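PDB 4JVS: effector protein B, substrate of the Dot/Icm secretion system from Legionella drancourtii, which probably acts, through the GAP domain held in this chain, as a GTPase-activating protein that stimulates GTP hydrolysis by a host small GTPase. Local coordinates for residues P35-T40 against G61-C66; D69-V74 against L125-P130; A247-E252 against M264-S269; S271-V276 against N297-W302. One frame throughout, in Å; residues are numbered along the deposited sequence.

Contact 1 of 4, residues P35-T40 against G61-C66; sequences PELIRT and GQLAKC
Leu37 CD2 is the point at which residues 35-40 of helix 34-45 meet residues 61-66 of helix 60-80, two helices of the N-terminal subdomain of the LepB GAP domain. This single methyl lies 4.0 Å from Cys66 SG and 4.2 Å from Leu63 CD2, and the two partners subtend about 78° at it, so it reaches into the notch between side chains one helical turn apart. Leu37 gets there with CG anti to the backbone N (chi1 -173°), which extends the side chain across the gap; its other methyl, CD1, is turned back from the opposing segment. Cys66 reaches out in the same way, with SG beside its own carbonyl carbon. Leu63 starts less directly toward the partner, and only the end of its CD2 branch closes on Leu37, the two leucines meeting at a slant. The backbones stay well apart: the nearest alpha carbons, those of Leu37 and Cys66, are 9.3 Å from each other.

Away from the joint itself, but on the same helix, Thr40 OG1 donates to Glu36 O at 3.0 Å, while Thr40 N reaches the same oxygen from the opposite face of the carbonyl plane. Around the joint, Phe34 touches both Leu63 and Cys66, Met28 lies against Leu37, and Ile171 and Leu174 of helix 156-177 lie against Leu63.

With about 100 Å² buried in all and no hydrogen bond across, the two segments are joined by dispersion and burial alone. Such chemistry imposes no directional bond, and much of the cohesion probably comes from the surrounding apolar neighbours.

Contact 2 of 4, residues D69-V74 against L125-P130; sequences DYLNTV and LSIVDP
Leu71, in the middle of a regular helical turn, faces Ile127 in an irregular loop, and their alpha carbons, 7.4 Å apart, are the nearest pair of the two backbones. Leu71 CD1 makes most of the contact. It lies 3.5 Å from Ile127 CG1 and also rests on the loop backbone, 3.8 Å from Ser126 C, with Ser126 CB at 3.9 Å completing the patch. A single methyl therefore covers the link between the two loop residues. Ile127 extends past it toward the next helix position: chi2 is -178°, and this straight chain carries CD1 to 3.9 Å from Asn72 OD1, the two side chains meeting nearly at right angles. That approach is plain packing. The polar partner of Asn72 OD1 is Arg123 NE, at the end of helix 118-124, so the amide ties the helix to the residues just ahead of the loop. Val128 O takes a further hydrogen bond from Asn68 ND2.

Leu125, Ser126 and Val128 also pack on another protein chain, probably the bound GTPase, and the Ser126 side chain is about 12 Å from the aluminum fluoride. Within the N-terminal subdomain of the GAP domain, the contact sets helix 60-80 beside the loop that leads from helix 118-124 to strand 135-136. Helix 156-177 flanks both partners, Met160 touching Val74 and Ala164 touching Ser126, while helix 142-151 packs on Leu125.

Contact 3 of 4, residues A247-E252 against M264-S269; sequences ATICFE and MRILKS
The small helical core of the LepB GAP C-terminal subdomain brings Ile249 and Cys250 of helix 243-253 against Ile266 and Leu267 of helix 261-267. Two neighbouring residues on each side do all the touching. Ile249 CG2 lies 3.6 Å from Ile266 CD1, the side chains crossing at a slant, so the short branch of one isoleucine receives the long branch of the other. Ile266 uses its second branch as well: CG2, anti to the backbone N, comes 3.8 Å from Cys250 SG. The same sulfur is 3.9 Å from Leu267 CD1, and the directions to these two methyls open by about 66°, which puts SG over the groove between consecutive side chains. Chi1 of Cys250, -71°, turns the sulfur anti to the carbonyl carbon and out toward this groove.

All four residues are buried, about 149 Å² is covered between the segments, and no hydrogen bond crosses. Leu238 touches both isoleucines, Val276 backs Ile266, and Ile299 of helix 292-306 packs on Cys250. Branched aliphatic side chains and a small thiol meshing between consecutive helices, with further helices closing around them, are the usual interior of a compact all-helical subdomain.

Contact 4 of 4, residues S271-V276 against N297-W302; sequences SLWQEV and NKICQW
Aromatic-to-aliphatic packing carries this contact: Trp273 of helix 271-280 presents the benzo edge of its indole to Ile299 of helix 292-306, both helices belonging to the C-terminal subdomain of the LepB GAP domain. Trp273 CZ3 is 3.6 Å from Ile299 CG2, and that methyl sits at the ring edge, in the plane of the indole, not over a face. The tryptophan bridges a wide gap, since the nearest alpha carbons, of Trp273 and Cys300, are 9.7 Å apart. It does so with CG anti to the backbone N (chi1 165°), which swings the six-membered ring outward.

Sulfur contact comes second. Cys300 SG lies 4.2 Å from Trp273 CH2, again near the ring plane, so Ile299 and Cys300 line neighbouring positions along one edge. Purely aliphatic packing is marginal: Val276 CG1 faces Ile299 CG2 but stays 4.6 Å away, and Val276 rests instead on Leu246 and Ile266.

Within helix 292-306 a different ring contact is made, Lys298 CD standing 3.5 Å above one face of Trp302, toward the rim. Trp302 turns away from Trp273 and packs on Ile263, Met264 and Leu267.

No hydrogen bond or charge pair joins the segments, and some 119 Å² is covered. The meeting is therefore one of shape: dispersion along an aromatic edge, where the length of the indole lets two well-separated helices touch without stacking over a ring face.

Overall arrangement
Contacts 1 and 3 are buried, whereas contacts 2 and 4 are only partly so. Contacts 1 and 2 share helix 60-80 in the N-terminal subdomain and touch directly, Pro35 packing on Tyr70 and Ala64 on Pro130. Contacts 3 and 4, centres about 7 Å apart, are fused through Ile299 and Val276 into one core of the C-terminal subdomain. Contacts 1 and 3 lie on opposite sides of the chain's centre, about 35 Å apart between centres. No hydrogen bond crosses any of the four. Methyls meet a cysteine sulfur in contacts 1 and 3, and an aromatic edge meets a methyl and a sulfur in contact 4; contact 2, beside the partner chain, adds an amide oxygen and loop backbone.

Contact 1 of 4, residues P35-T40 against G61-C66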
loop_
_atom_site.group_PDB
_atom_site.type_symbol
_atom_site.label_atom_id
_atom_site.label_comp_id
_atom_site.label_asym_id
_atom_site.label_seq_id
_atom_site.Cartn_x
_atom_site.Cartn_y
_atom_site.Cartn_z
ATOM N N PRO A 35 -1.914 18.145 12.263
ATOM C CA PRO A 35 -3.267 18.619 12.416
ATOM C C PRO A 35 -3.409 20.117 12.317
ATOM O O PRO A 35 -4.340 20.589 11.728
ATOM C CB PRO A 35 -3.597 18.182 13.816
ATOM C CG PRO A 35 -2.801 16.999 14.006
ATOM C CD PRO A 35 -1.512 17.367 13.428
ATOM N N GLU A 36 -2.516 20.864 12.916
ATOM C CA GLU A 36 -2.534 22.302 12.790
ATOM C C GLU A 36 -2.254 22.769 11.397
ATOM O O GLU A 36 -2.775 23.749 10.949
ATOM C CB GLU A 36 -1.576 22.925 13.765
ATOM C CG GLU A 36 -2.165 22.966 15.143
ATOM C CD GLU A 36 -3.586 23.433 15.138
ATOM O OE1 GLU A 36 -4.424 22.748 15.725
ATOM O OE2 GLU A 36 -3.849 24.492 14.549
ATOM N N LEU A 37 -1.371 22.076 10.733
ATOM C CA LEU A 37 -1.072 22.387 9.388
ATOM C C LEU A 37 -2.299 22.226 8.526
ATOM O O LEU A 37 -2.626 23.077 7.765
ATOM C CB LEU A 37 -0.011 21.413 8.952
ATOM C CG LEU A 37 0.676 21.512 7.624
ATOM C CD1 LEU A 37 1.206 22.901 7.453
ATOM C CD2 LEU A 37 1.805 20.535 7.602
ATOM N N ILE A 38 -3.020 21.149 8.679
ATOM C CA ILE A 38 -4.206 20.941 7.904
ATOM C C ILE A 38 -5.294 21.933 8.201
ATOM O O ILE A 38 -5.917 22.452 7.325
ATOM C CB ILE A 38 -4.725 19.556 8.173
ATOM C CG1 ILE A 38 -3.727 18.530 7.679
ATOM C CG2 ILE A 38 -6.061 19.347 7.515
ATOM C CD1 ILE A 38 -2.984 18.924 6.450
ATOM N N ARG A 39 -5.506 22.206 9.468
ATOM C CA ARG A 39 -6.454 23.219 9.919
ATOM C C ARG A 39 -6.163 24.534 9.205
ATOM O O ARG A 39 -7.061 25.157 8.640
ATOM C CB ARG A 39 -6.337 23.419 11.429
ATOM C CG ARG A 39 -7.484 24.212 12.064
ATOM C CD ARG A 39 -6.992 25.032 13.268
ATOM N NE ARG A 39 -6.518 26.362 12.864
ATOM C CZ ARG A 39 -5.278 26.827 13.023
ATOM N NH1 ARG A 39 -4.330 26.091 13.598
ATOM N NH2 ARG A 39 -4.988 28.050 12.605
ATOM N N THR A 40 -4.890 24.928 9.224
ATOM C CA THR A 40 -4.420 26.116 8.517
ATOM C C THR A 40 -4.774 26.093 7.039
ATOM O O THR A 40 -5.381 27.033 6.524
ATOM C CB THR A 40 -2.898 26.287 8.642
ATOM O OG1 THR A 40 -2.552 26.574 10.002
ATOM C CG2 THR A 40 -2.427 27.426 7.765
ATOM N N GLY A 61 8.474 15.286 1.130
ATOM C CA GLY A 61 9.252 14.561 2.125
ATOM C C GLY A 61 9.044 15.066 3.551
ATOM O O GLY A 61 8.884 14.270 4.485
ATOM N N GLN A 62 9.033 16.384 3.737
ATOM C CA GLN A 62 8.769 16.940 5.065
ATOM C C GLN A 62 7.301 16.765 5.464
ATOM O O GLN A 62 6.987 16.599 6.640
ATOM C CB GLN A 62 9.169 18.420 5.148
ATOM C CG GLN A 62 10.586 18.741 4.656
ATOM C CD GLN A 62 11.693 18.200 5.553
ATOM O OE1 GLN A 62 11.765 18.527 6.743
ATOM N NE2 GLN A 62 12.578 17.382 4.976
ATOM N N LEU A 63 6.399 16.810 4.487
ATOM C CA LEU A 63 4.990 16.630 4.779
ATOM C C LEU A 63 4.781 15.210 5.275
ATOM O O LEU A 63 4.008 14.978 6.207
ATOM C CB LEU A 63 4.142 16.882 3.539
ATOM C CG LEU A 63 2.819 17.637 3.734
ATOM C CD1 LEU A 63 1.877 17.388 2.570
ATOM C CD2 LEU A 63 2.173 17.254 5.025
ATOM N N ALA A 64 5.480 14.262 4.654
ATOM C CA ALA A 64 5.392 12.869 5.068
ATOM C C ALA A 64 5.964 12.625 6.475
ATOM O O ALA A 64 5.329 11.944 7.280
ATOM C CB ALA A 64 6.043 11.957 4.039
ATOM N N LYS A 65 7.141 13.173 6.782
ATOM C CA LYS A 65 7.661 13.077 8.155
ATOM C C LYS A 65 6.648 13.642 9.143
ATOM O O LYS A 65 6.383 13.059 10.189
ATOM C CB LYS A 65 9.003 13.799 8.317
ATOM C CG LYS A 65 10.113 13.261 7.403
ATOM C CD LYS A 65 11.182 14.326 7.076
ATOM C CE LYS A 65 12.193 13.835 6.022
ATOM N NZ LYS A 65 13.067 12.702 6.491
ATOM N N CYS A 66 6.063 14.771 8.774
ATOM C CA CYS A 66 5.111 15.481 9.613
ATOM C C CYS A 66 3.869 14.631 9.902
ATOM O O CYS A 66 3.403 14.546 11.044
ATOM C CB CYS A 66 4.729 16.793 8.924
ATOM S SG CYS A 66 3.711 17.920 9.884
#

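Contact 2 of 4, residues D69-V74 against L125-P130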
loop_
_atom_site.group_PDB
_atom_site.type_symbol
_atom_site.label_atom_id
_atom_site.label_comp_id
_atom_site.label_asym_id
_atom_site.label_seq_id
_atom_site.Cartn_x
_atom_site.Cartn_y
_atom_site.Cartn_z
ATOM N N ASP A 69 4.964 11.546 12.059
ATOM C CA ASP A 69 5.128 11.872 13.476
ATOM C C ASP A 69 3.777 11.802 14.172
ATOM O O ASP A 69 3.654 11.257 15.270
ATOM C CB ASP A 69 5.705 13.284 13.665
ATOM C CG ASP A 69 7.139 13.400 13.213
ATOM O OD1 ASP A 69 7.763 12.348 12.927
ATOM O OD2 ASP A 69 7.645 14.548 13.156
ATOM N N TYR A 70 2.755 12.350 13.533
ATOM C CA TYR A 70 1.414 12.373 14.089
ATOM C C TYR A 70 0.833 10.992 14.230
ATOM O O TYR A 70 0.297 10.662 15.246
ATOM C CB TYR A 70 0.481 13.261 13.272
ATOM C CG TYR A 70 -0.939 13.249 13.734
ATOM C CD1 TYR A 70 -1.267 13.711 14.950
ATOM C CD2 TYR A 70 -1.941 12.781 12.942
ATOM C CE1 TYR A 70 -2.515 13.695 15.370
ATOM C CE2 TYR A 70 -3.195 12.764 13.367
ATOM C CZ TYR A 70 -3.475 13.218 14.583
ATOM O OH TYR A 70 -4.733 13.222 15.061
ATOM N N LEU A 71 0.943 10.195 13.182
ATOM C CA LEU A 71 0.570 8.790 13.212
ATOM C C LEU A 71 1.248 8.081 14.366
ATOM O O LEU A 71 0.618 7.309 15.086
ATOM C CB LEU A 71 0.997 8.110 11.914
ATOM C CG LEU A 71 0.050 7.068 11.312
ATOM C CD1 LEU A 71 0.848 5.994 10.593
ATOM C CD2 LEU A 71 -0.859 6.449 12.363
ATOM N N ASN A 72 2.541 8.334 14.528
ATOM C CA ASN A 72 3.298 7.765 15.634
ATOM C C ASN A 72 2.727 8.149 17.011
ATOM O O ASN A 72 2.566 7.286 17.884
ATOM C CB ASN A 72 4.786 8.106 15.493
ATOM C CG ASN A 72 5.468 7.293 14.390
ATOM O OD1 ASN A 72 5.224 6.092 14.254
ATOM N ND2 ASN A 72 6.319 7.943 13.599
ATOM N N THR A 73 2.399 9.425 17.187
ATOM C CA THR A 73 1.742 9.906 18.401
ATOM C C THR A 73 0.406 9.197 18.653
ATOM O O THR A 73 0.090 8.816 19.784
ATOM C CB THR A 73 1.463 11.417 18.314
ATOM O OG1 THR A 73 2.684 12.110 18.072
ATOM C CG2 THR A 73 0.870 11.924 19.607
ATOM N N VAL A 74 -0.383 9.044 17.597
ATOM C CA VAL A 74 -1.661 8.357 17.692
ATOM C C VAL A 74 -1.463 6.870 18.013
ATOM O O VAL A 74 -2.049 6.349 18.970
ATOM C CB VAL A 74 -2.475 8.504 16.393
ATOM C CG1 VAL A 74 -3.810 7.795 16.522
ATOM C CG2 VAL A 74 -2.681 9.962 16.059
ATOM N N LEU A 125 0.965 -0.067 8.003
ATOM C CA LEU A 125 -0.001 -0.028 6.916
ATOM C C LEU A 125 -0.377 1.388 6.532
ATOM O O LEU A 125 -1.198 1.585 5.634
ATOM C CB LEU A 125 -1.274 -0.778 7.307
ATOM C CG LEU A 125 -1.077 -2.280 7.471
ATOM C CD1 LEU A 125 -2.358 -2.972 7.938
ATOM C CD2 LEU A 125 -0.579 -2.843 6.168
ATOM N N SER A 126 0.206 2.374 7.208
ATOM C CA SER A 126 -0.221 3.749 6.992
ATOM C C SER A 126 0.887 4.811 6.980
ATOM O O SER A 126 0.617 5.978 6.710
ATOM C CB SER A 126 -1.311 4.105 7.999
ATOM O OG SER A 126 -2.493 3.358 7.730
ATOM N N ILE A 127 2.128 4.415 7.246
ATOM C CA ILE A 127 3.239 5.357 7.193
ATOM C C ILE A 127 3.680 5.655 5.755
ATOM O O ILE A 127 3.873 4.751 4.942
ATOM C CB ILE A 127 4.422 4.912 8.093
ATOM C CG1 ILE A 127 4.167 5.377 9.531
ATOM C CG2 ILE A 127 5.743 5.493 7.602
ATOM C CD1 ILE A 127 5.263 5.037 10.500
ATOM N N VAL A 128 3.809 6.940 5.451
ATOM C CA VAL A 128 4.187 7.383 4.122
ATOM C C VAL A 128 5.694 7.543 4.046
ATOM O O VAL A 128 6.277 8.336 4.785
ATOM C CB VAL A 128 3.533 8.736 3.772
ATOM C CG1 VAL A 128 3.704 9.034 2.306
ATOM C CG2 VAL A 128 2.066 8.722 4.136
ATOM N N ASP A 129 6.318 6.785 3.150
ATOM C CA ASP A 129 7.757 6.844 2.951
ATOM C C ASP A 129 8.148 8.209 2.421
ATOM O O ASP A 129 7.744 8.589 1.321
ATOM C CB ASP A 129 8.192 5.771 1.951
ATOM C CG ASP A 129 9.696 5.691 1.803
ATOM O OD1 ASP A 129 10.182 5.518 0.659
ATOM O OD2 ASP A 129 10.387 5.801 2.843
ATOM N N PRO A 130 8.932 8.960 3.206
ATOM C CA PRO A 130 9.390 10.289 2.774
ATOM C C PRO A 130 10.155 10.259 1.437
ATOM O O PRO A 130 9.997 11.172 0.630
ATOM C CB PRO A 130 10.307 10.733 3.925
ATOM C CG PRO A 130 9.795 9.989 5.130
ATOM C CD PRO A 130 9.321 8.657 4.599
#

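Contact 3 of 4, residues A247-E252 against M264-S269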
loop_
_atom_site.group_PDB
_atom_site.type_symbol
_atom_site.label_atom_id
_atom_site.label_comp_id
_atom_site.label_asym_id
_atom_site.label_seq_id
_atom_site.Cartn_x
_atom_site.Cartn_y
_atom_site.Cartn_z
ATOM N N ALA A 247 13.944 -13.816 10.749
ATOM C CA ALA A 247 14.584 -12.668 10.103
ATOM C C ALA A 247 13.661 -11.455 10.087
ATOM O O ALA A 247 14.112 -10.325 10.286
ATOM C CB ALA A 247 14.989 -13.026 8.682
ATOM N N THR A 248 12.376 -11.693 9.828
ATOM C CA THR A 248 11.368 -10.648 9.926
ATOM C C THR A 248 11.402 -9.975 11.301
ATOM O O THR A 248 11.322 -8.748 11.404
ATOM C CB THR A 248 9.959 -11.202 9.652
ATOM O OG1 THR A 248 9.898 -11.694 8.312
ATOM C CG2 THR A 248 8.897 -10.115 9.821
ATOM N N ILE A 249 11.532 -10.782 12.351
ATOM C CA ILE A 249 11.594 -10.267 13.720
ATOM C C ILE A 249 12.865 -9.438 13.933
ATOM O O ILE A 249 12.805 -8.311 14.427
ATOM C CB ILE A 249 11.501 -11.408 14.776
ATOM C CG1 ILE A 249 10.105 -12.038 14.765
ATOM C CG2 ILE A 249 11.816 -10.879 16.151
ATOM C CD1 ILE A 249 9.938 -13.248 15.672
ATOM N N CYS A 250 14.008 -9.993 13.546
ATOM C CA CYS A 250 15.279 -9.287 13.657
ATOM C C CYS A 250 15.271 -7.930 12.950
ATOM O O CYS A 250 15.684 -6.916 13.527
ATOM C CB CYS A 250 16.401 -10.152 13.100
ATOM S SG CYS A 250 16.774 -11.534 14.154
ATOM N N PHE A 251 14.809 -7.920 11.700
ATOM C CA PHE A 251 14.733 -6.689 10.918
ATOM C C PHE A 251 13.854 -5.654 11.597
ATOM O O PHE A 251 14.094 -4.451 11.481
ATOM C CB PHE A 251 14.197 -6.974 9.525
ATOM C CG PHE A 251 15.202 -7.580 8.610
ATOM C CD1 PHE A 251 16.535 -7.246 8.713
ATOM C CD2 PHE A 251 14.816 -8.481 7.636
ATOM C CE1 PHE A 251 17.466 -7.803 7.869
ATOM C CE2 PHE A 251 15.743 -9.037 6.786
ATOM C CZ PHE A 251 17.068 -8.699 6.904
ATOM N N GLU A 252 12.839 -6.138 12.306
ATOM C CA GLU A 252 11.880 -5.271 12.970
ATOM C C GLU A 252 12.503 -4.680 14.231
ATOM O O GLU A 252 12.379 -3.483 14.494
ATOM C CB GLU A 252 10.609 -6.060 13.305
ATOM C CG GLU A 252 9.419 -5.215 13.735
ATOM C CD GLU A 252 8.976 -4.223 12.678
ATOM O OE1 GLU A 252 8.756 -4.634 11.509
ATOM O OE2 GLU A 252 8.859 -3.024 13.023
ATOM N N MET A 264 18.034 -10.493 20.917
ATOM C CA MET A 264 19.149 -11.124 21.582
ATOM C C MET A 264 18.916 -12.599 21.791
ATOM O O MET A 264 19.802 -13.399 21.713
ATOM C CB MET A 264 19.450 -10.416 22.881
ATOM C CG MET A 264 20.480 -9.316 22.775
ATOM S SD MET A 264 21.458 -9.478 21.319
ATOM C CE MET A 264 22.005 -7.828 21.134
ATOM N N ARG A 265 17.684 -12.940 22.070
ATOM C CA ARG A 265 17.283 -14.304 22.258
ATOM C C ARG A 265 17.517 -15.115 21.024
ATOM O O ARG A 265 17.903 -16.243 21.081
ATOM C CB ARG A 265 15.803 -14.321 22.555
ATOM C CG ARG A 265 15.381 -15.381 23.525
ATOM C CD ARG A 265 14.375 -14.841 24.497
ATOM N NE ARG A 265 13.070 -15.253 24.080
ATOM C CZ ARG A 265 11.967 -14.591 24.328
ATOM N NH1 ARG A 265 10.826 -15.057 23.866
ATOM N NH2 ARG A 265 12.006 -13.475 25.025
ATOM N N ILE A 266 17.232 -14.515 19.903
ATOM C CA ILE A 266 17.323 -15.145 18.597
ATOM C C ILE A 266 18.766 -15.278 18.134
ATOM O O ILE A 266 19.180 -16.329 17.652
ATOM C CB ILE A 266 16.521 -14.330 17.565
ATOM C CG1 ILE A 266 15.019 -14.462 17.850
ATOM C CG2 ILE A 266 16.862 -14.754 16.154
ATOM C CD1 ILE A 266 14.176 -13.403 17.169
ATOM N N LEU A 267 19.534 -14.208 18.295
ATOM C CA LEU A 267 20.920 -14.192 17.852
ATOM C C LEU A 267 21.831 -15.023 18.768
ATOM O O LEU A 267 22.893 -15.473 18.369
ATOM C CB LEU A 267 21.409 -12.745 17.783
ATOM C CG LEU A 267 21.285 -11.904 16.507
ATOM C CD1 LEU A 267 20.257 -12.439 15.541
ATOM C CD2 LEU A 267 20.959 -10.479 16.892
ATOM N N LYS A 268 21.392 -15.229 20.000
ATOM C CA LYS A 268 22.159 -15.943 21.013
ATOM C C LYS A 268 22.087 -17.446 20.805
ATOM O O LYS A 268 22.815 -18.194 21.448
ATOM C CB LYS A 268 21.539 -15.639 22.377
ATOM C CG LYS A 268 22.401 -15.841 23.591
ATOM C CD LYS A 268 21.515 -15.977 24.826
ATOM C CE LYS A 268 20.437 -14.911 24.876
ATOM N NZ LYS A 268 19.486 -15.158 25.998
ATOM N N SER A 269 21.195 -17.860 19.931
ATOM C CA SER A 269 20.697 -19.209 19.883
ATOM C C SER A 269 21.250 -20.223 18.946
ATOM O O SER A 269 20.761 -21.300 18.930
ATOM C CB SER A 269 19.217 -19.208 19.693
ATOM O OG SER A 269 18.739 -20.516 19.667
#

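Contact 4 of 4, residues S271-V276 against N297-W302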
loop_
_atom_site.group_PDB
_atom_site.type_symbol
_atom_site.label_atom_id
_atom_site.label_comp_id
_atom_site.label_asym_id
_atom_site.label_seq_id
_atom_site.Cartn_x
_atom_site.Cartn_y
_atom_site.Cartn_z
ATOM N N SER A 271 21.167 -22.438 16.984
ATOM C CA SER A 271 20.145 -23.050 16.160
ATOM C C SER A 271 19.195 -22.112 15.475
ATOM O O SER A 271 18.919 -22.254 14.316
ATOM C CB SER A 271 19.360 -24.043 16.978
ATOM O OG SER A 271 18.096 -23.536 17.274
ATOM N N LEU A 272 18.706 -21.141 16.214
ATOM C CA LEU A 272 17.883 -20.052 15.687
ATOM C C LEU A 272 18.667 -19.179 14.710
ATOM O O LEU A 272 18.150 -18.791 13.672
ATOM C CB LEU A 272 17.312 -19.181 16.805
ATOM C CG LEU A 272 16.196 -19.778 17.656
ATOM C CD1 LEU A 272 15.771 -18.772 18.718
ATOM C CD2 LEU A 272 15.016 -20.193 16.789
ATOM N N TRP A 273 19.916 -18.887 15.048
ATOM C CA TRP A 273 20.777 -18.087 14.189
ATOM C C TRP A 273 21.029 -18.735 12.831
ATOM O O TRP A 273 21.129 -18.048 11.813
ATOM C CB TRP A 273 22.116 -17.828 14.868
ATOM C CG TRP A 273 23.136 -17.337 13.910
ATOM C CD1 TRP A 273 24.235 -18.007 13.470
ATOM C CD2 TRP A 273 23.133 -16.071 13.241
ATOM N NE1 TRP A 273 24.936 -17.227 12.578
ATOM C CE2 TRP A 273 24.280 -16.041 12.417
ATOM C CE3 TRP A 273 22.285 -14.963 13.266
ATOM C CZ2 TRP A 273 24.589 -14.938 11.626
ATOM C CZ3 TRP A 273 22.597 -13.872 12.483
ATOM C CH2 TRP A 273 23.741 -13.868 11.672
ATOM N N GLN A 274 21.061 -20.047 12.802
ATOM C CA GLN A 274 21.250 -20.771 11.578
ATOM C C GLN A 274 20.136 -20.523 10.627
ATOM O O GLN A 274 20.342 -20.332 9.464
ATOM C CB GLN A 274 21.204 -22.232 11.904
ATOM C CG GLN A 274 22.429 -22.999 11.495
ATOM C CD GLN A 274 22.388 -24.388 12.031
ATOM O OE1 GLN A 274 21.354 -24.851 12.467
ATOM N NE2 GLN A 274 23.512 -25.059 12.008
ATOM N N GLU A 275 18.927 -20.560 11.133
ATOM C CA GLU A 275 17.783 -20.263 10.330
ATOM C C GLU A 275 17.762 -18.844 9.902
ATOM O O GLU A 275 17.348 -18.544 8.819
ATOM C CB GLU A 275 16.529 -20.599 11.069
ATOM C CG GLU A 275 16.613 -21.936 11.742
ATOM C CD GLU A 275 15.695 -22.932 11.129
ATOM O OE1 GLU A 275 14.487 -22.771 11.244
ATOM O OE2 GLU A 275 16.186 -23.888 10.534
ATOM N N VAL A 276 18.158 -17.960 10.791
ATOM C CA VAL A 276 18.224 -16.560 10.487
ATOM C C VAL A 276 19.236 -16.262 9.435
ATOM O O VAL A 276 18.985 -15.470 8.583
ATOM C CB VAL A 276 18.541 -15.732 11.714
ATOM C CG1 VAL A 276 18.788 -14.298 11.327
ATOM C CG2 VAL A 276 17.395 -15.789 12.677
ATOM N N ASN A 297 23.927 -6.036 8.233
ATOM C CA ASN A 297 25.225 -5.811 8.864
ATOM C C ASN A 297 25.173 -5.751 10.389
ATOM O O ASN A 297 25.980 -6.392 11.059
ATOM C CB ASN A 297 25.900 -4.559 8.301
ATOM C CG ASN A 297 26.379 -4.755 6.878
ATOM O OD1 ASN A 297 26.602 -5.886 6.449
ATOM N ND2 ASN A 297 26.537 -3.657 6.134
ATOM N N LYS A 298 24.226 -4.976 10.920
ATOM C CA LYS A 298 23.963 -4.889 12.359
ATOM C C LYS A 298 23.721 -6.267 12.966
ATOM O O LYS A 298 24.296 -6.620 13.982
ATOM C CB LYS A 298 22.738 -4.007 12.609
ATOM C CG LYS A 298 23.010 -2.688 13.321
ATOM C CD LYS A 298 22.939 -2.820 14.839
ATOM C CE LYS A 298 23.017 -1.449 15.536
ATOM N NZ LYS A 298 21.764 -0.632 15.422
ATOM N N ILE A 299 22.855 -7.042 12.327
ATOM C CA ILE A 299 22.489 -8.364 12.812
ATOM C C ILE A 299 23.704 -9.286 12.922
ATOM O O ILE A 299 23.863 -9.995 13.908
ATOM C CB ILE A 299 21.416 -8.992 11.900
ATOM C CG1 ILE A 299 20.073 -8.284 12.103
ATOM C CG2 ILE A 299 21.289 -10.481 12.158
ATOM C CD1 ILE A 299 19.043 -8.638 11.061
ATOM N N CYS A 300 24.570 -9.256 11.915
ATOM C CA CYS A 300 25.800 -10.047 11.945
ATOM C C CYS A 300 26.760 -9.557 13.025
ATOM O O CYS A 300 27.320 -10.355 13.765
ATOM C CB CYS A 300 26.485 -10.057 10.570
ATOM S SG CYS A 300 25.505 -10.881 9.287
ATOM N N GLN A 301 26.942 -8.244 13.122
ATOM C CA GLN A 301 27.823 -7.683 14.141
ATOM C C GLN A 301 27.287 -7.939 15.557
ATOM O O GLN A 301 28.025 -7.836 16.535
ATOM C CB GLN A 301 28.064 -6.178 13.907
ATOM C CG GLN A 301 28.808 -5.823 12.597
ATOM C CD GLN A 301 30.313 -6.146 12.605
ATOM O OE1 GLN A 301 30.799 -6.911 13.438
ATOM N NE2 GLN A 301 31.051 -5.549 11.667
ATOM N N TRP A 302 26.005 -8.282 15.657
ATOM C CA TRP A 302 25.376 -8.561 16.942
ATOM C C TRP A 302 25.399 -10.044 17.314
ATOM O O TRP A 302 25.303 -10.388 18.493
ATOM C CB TRP A 302 23.946 -8.015 16.981
ATOM C CG TRP A 302 23.881 -6.579 17.364
ATOM C CD1 TRP A 302 24.924 -5.706 17.425
ATOM C CD2 TRP A 302 22.712 -5.839 17.747
ATOM N NE1 TRP A 302 24.482 -4.465 17.820
ATOM C CE2 TRP A 302 23.129 -4.519 18.027
ATOM C CE3 TRP A 302 21.357 -6.161 17.876
ATOM C CZ2 TRP A 302 22.243 -3.525 18.436
ATOM C CZ3 TRP A 302 20.475 -5.170 18.284
ATOM C CH2 TRP A 302 20.923 -3.867 18.561
#